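Local coordinates for protein cysteine protease (Listeria monocytogenes, PDB 5HU4) that cleaves the C-terminal sorting signal of surface proteins and, through a thioester intermediate, attaches them covalently to the cell wall, at residues Lys70-Leu73 and Asn78-Glu81. Sequence-based numbering, arbitrary orientation.
Sequences KIYL and NLYE
The turn end of a beta hairpin in the sortase domain brings Leu-73 opposite Tyr-80 as an antiparallel hydrogen-bonded pair. Two backbone bonds close it: Leu-73 N gives to Tyr-80 O at 2.9 Å, and Tyr-80 N returns to Leu-73 O at 2.7 Å. That same carbonyl meets the edge of the Tyr-80 ring, where CD1 lies 3.3 Å from Leu-73 O. Beyond the ring, the Tyr-80 hydroxyl is hydrogen-bonded to Asp-75 in the connecting turn, which fixes the far end of the side chain.

One residue further from the turn, Tyr-72 and Glu-81 form the non-hydrogen-bonded pair, with their side chains on the other face of the sheet. In the sortase beta-barrel, strand 78-91 runs between strands 70-74 and 119-132, and Tyr-141 of the C-terminal helix stacks on the Tyr-72 ring over this face. Glu-81, its CG anti to the backbone N (chi1 174°) and its chain extended, runs alongside Tyr-72 in the same direction; its CD is 3.8 Å from Tyr-72 CE1, with carboxylate and ring planes 50° apart. Leu-79 touches the ring edge, its CD1 4.0 Å from Tyr-72 CD1. Across the strands, Lys-70 packs its aliphatic chain against the carboxylate, CE 3.4 Å from Glu-81 OE2. Lys-70 NZ stops 4.5 Å from Glu-81 OE2, too far for a salt bridge, and makes a weak hydrogen bond to Thr-83 instead.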
ATOM      1  N   LYS A  70      11.308  -2.462   2.366  1.00 19.89           N
ATOM      2  CA  LYS A  70      10.316  -3.455   2.750  1.00 22.37           C
ATOM      3  C   LYS A  70       8.936  -2.827   2.900  1.00 24.88           C
ATOM      4  O   LYS A  70       8.801  -1.712   3.409  1.00 23.00           O
ATOM      5  CB  LYS A  70      10.718  -4.140   4.058  1.00 22.02           C
ATOM      6  CG  LYS A  70      12.123  -4.722   4.064  1.00 23.54           C
ATOM      7  CD  LYS A  70      12.329  -5.715   2.932  1.00 26.93           C
ATOM      8  CE  LYS A  70      13.542  -6.594   3.197  1.00 30.32           C
ATOM      9  NZ  LYS A  70      14.326  -6.853   1.956  1.00 35.85           N
ATOM     10  N   ILE A  71       7.916  -3.546   2.443  1.00 22.99           N
ATOM     11  CA  ILE A  71       6.534  -3.159   2.687  1.00 20.26           C
ATOM     12  C   ILE A  71       5.857  -4.251   3.503  1.00 21.36           C
ATOM     13  O   ILE A  71       5.878  -5.423   3.121  1.00 21.97           O
ATOM     14  CB  ILE A  71       5.752  -2.929   1.383  1.00 21.27           C
ATOM     15  CG1 ILE A  71       6.454  -1.888   0.511  1.00 21.19           C
ATOM     16  CG2 ILE A  71       4.327  -2.490   1.688  1.00 20.56           C
ATOM     17  CD1 ILE A  71       5.835  -1.730  -0.860  1.00 17.17           C
ATOM     18  N   TYR A  72       5.268  -3.870   4.629  1.00 20.76           N
ATOM     19  CA  TYR A  72       4.627  -4.843   5.502  1.00 20.85           C
ATOM     20  C   TYR A  72       3.112  -4.725   5.449  1.00 21.29           C
ATOM     21  O   TYR A  72       2.555  -3.636   5.562  1.00 20.29           O
ATOM     22  CB  TYR A  72       5.130  -4.680   6.936  1.00 20.50           C
ATOM     23  CG  TYR A  72       6.613  -4.935   7.063  1.00 24.22           C
ATOM     24  CD1 TYR A  72       7.102  -6.224   7.224  1.00 25.18           C
ATOM     25  CD2 TYR A  72       7.525  -3.890   7.008  1.00 21.97           C
ATOM     26  CE1 TYR A  72       8.456  -6.464   7.334  1.00 25.95           C
ATOM     27  CE2 TYR A  72       8.881  -4.120   7.119  1.00 23.33           C
ATOM     28  CZ  TYR A  72       9.341  -5.411   7.279  1.00 23.46           C
ATOM     29  OH  TYR A  72      10.692  -5.647   7.391  1.00 26.42           O
ATOM     30  N   LEU A  73       2.460  -5.867   5.268  1.00 21.97           N
ATOM     31  CA  LEU A  73       1.014  -5.928   5.136  1.00 21.93           C
ATOM     32  C   LEU A  73       0.470  -7.029   6.035  1.00 24.26           C
ATOM     33  O   LEU A  73       1.069  -8.101   6.138  1.00 24.96           O
ATOM     34  CB  LEU A  73       0.628  -6.181   3.677  1.00 23.17           C
ATOM     35  CG  LEU A  73      -0.852  -6.227   3.300  1.00 25.80           C
ATOM     36  CD1 LEU A  73      -1.502  -4.865   3.486  1.00 21.89           C
ATOM     37  CD2 LEU A  73      -1.009  -6.714   1.867  1.00 22.12           C
ATOM     38  N   ASN A  78      -1.818 -13.024   9.362  1.00 24.77           N
ATOM     39  CA  ASN A  78      -0.499 -13.250   8.785  1.00 24.68           C
ATOM     40  C   ASN A  78       0.242 -11.948   8.506  1.00 25.71           C
ATOM     41  O   ASN A  78      -0.374 -10.917   8.230  1.00 23.27           O
ATOM     42  CB  ASN A  78      -0.614 -14.058   7.491  1.00 25.10           C
ATOM     43  CG  ASN A  78      -0.956 -15.508   7.739  1.00 27.63           C
ATOM     44  OD1 ASN A  78      -0.387 -16.148   8.624  1.00 28.81           O
ATOM     45  ND2 ASN A  78      -1.886 -16.041   6.956  1.00 24.60           N
ATOM     46  N   LEU A  79       1.567 -12.005   8.583  1.00 25.43           N
ATOM     47  CA  LEU A  79       2.406 -10.876   8.209  1.00 22.09           C
ATOM     48  C   LEU A  79       2.993 -11.110   6.823  1.00 23.84           C
ATOM     49  O   LEU A  79       3.761 -12.050   6.616  1.00 22.98           O
ATOM     50  CB  LEU A  79       3.521 -10.665   9.235  1.00 26.63           C
ATOM     51  CG  LEU A  79       4.614  -9.662   8.864  1.00 24.86           C
ATOM     52  CD1 LEU A  79       4.022  -8.280   8.642  1.00 23.82           C
ATOM     53  CD2 LEU A  79       5.688  -9.620   9.941  1.00 27.14           C
ATOM     54  N   TYR A  80       2.621 -10.256   5.874  1.00 23.32           N
ATOM     55  CA  TYR A  80       3.091 -10.393   4.502  1.00 21.45           C
ATOM     56  C   TYR A  80       4.182  -9.373   4.198  1.00 24.74           C
ATOM     57  O   TYR A  80       3.938  -8.166   4.219  1.00 25.67           O
ATOM     58  CB  TYR A  80       1.930 -10.234   3.518  1.00 22.17           C
ATOM     59  CG  TYR A  80       0.752 -11.134   3.819  1.00 22.68           C
ATOM     60  CD1 TYR A  80      -0.293 -10.698   4.625  1.00 23.01           C
ATOM     61  CD2 TYR A  80       0.689 -12.422   3.305  1.00 24.89           C
ATOM     62  CE1 TYR A  80      -1.370 -11.519   4.903  1.00 25.37           C
ATOM     63  CE2 TYR A  80      -0.383 -13.250   3.579  1.00 25.79           C
ATOM     64  CZ  TYR A  80      -1.410 -12.793   4.378  1.00 24.42           C
ATOM     65  OH  TYR A  80      -2.481 -13.612   4.655  1.00 30.47           O
ATOM     66  N   GLU A  81       5.385  -9.865   3.916  1.00 25.39           N
ATOM     67  CA  GLU A  81       6.520  -8.989   3.658  1.00 25.97           C
ATOM     68  C   GLU A  81       6.836  -8.888   2.171  1.00 24.42           C
ATOM     69  O   GLU A  81       7.155  -9.884   1.521  1.00 27.31           O
ATOM     70  CB  GLU A  81       7.754  -9.476   4.422  1.00 27.99           C
ATOM     71  CG  GLU A  81       9.026  -8.707   4.101  1.00 33.04           C
ATOM     72  CD  GLU A  81      10.164  -9.038   5.049  1.00 39.99           C
ATOM     73  OE1 GLU A  81       9.927  -9.772   6.032  1.00 43.94           O
ATOM     74  OE2 GLU A  81      11.295  -8.564   4.812  1.00 39.05           O
TER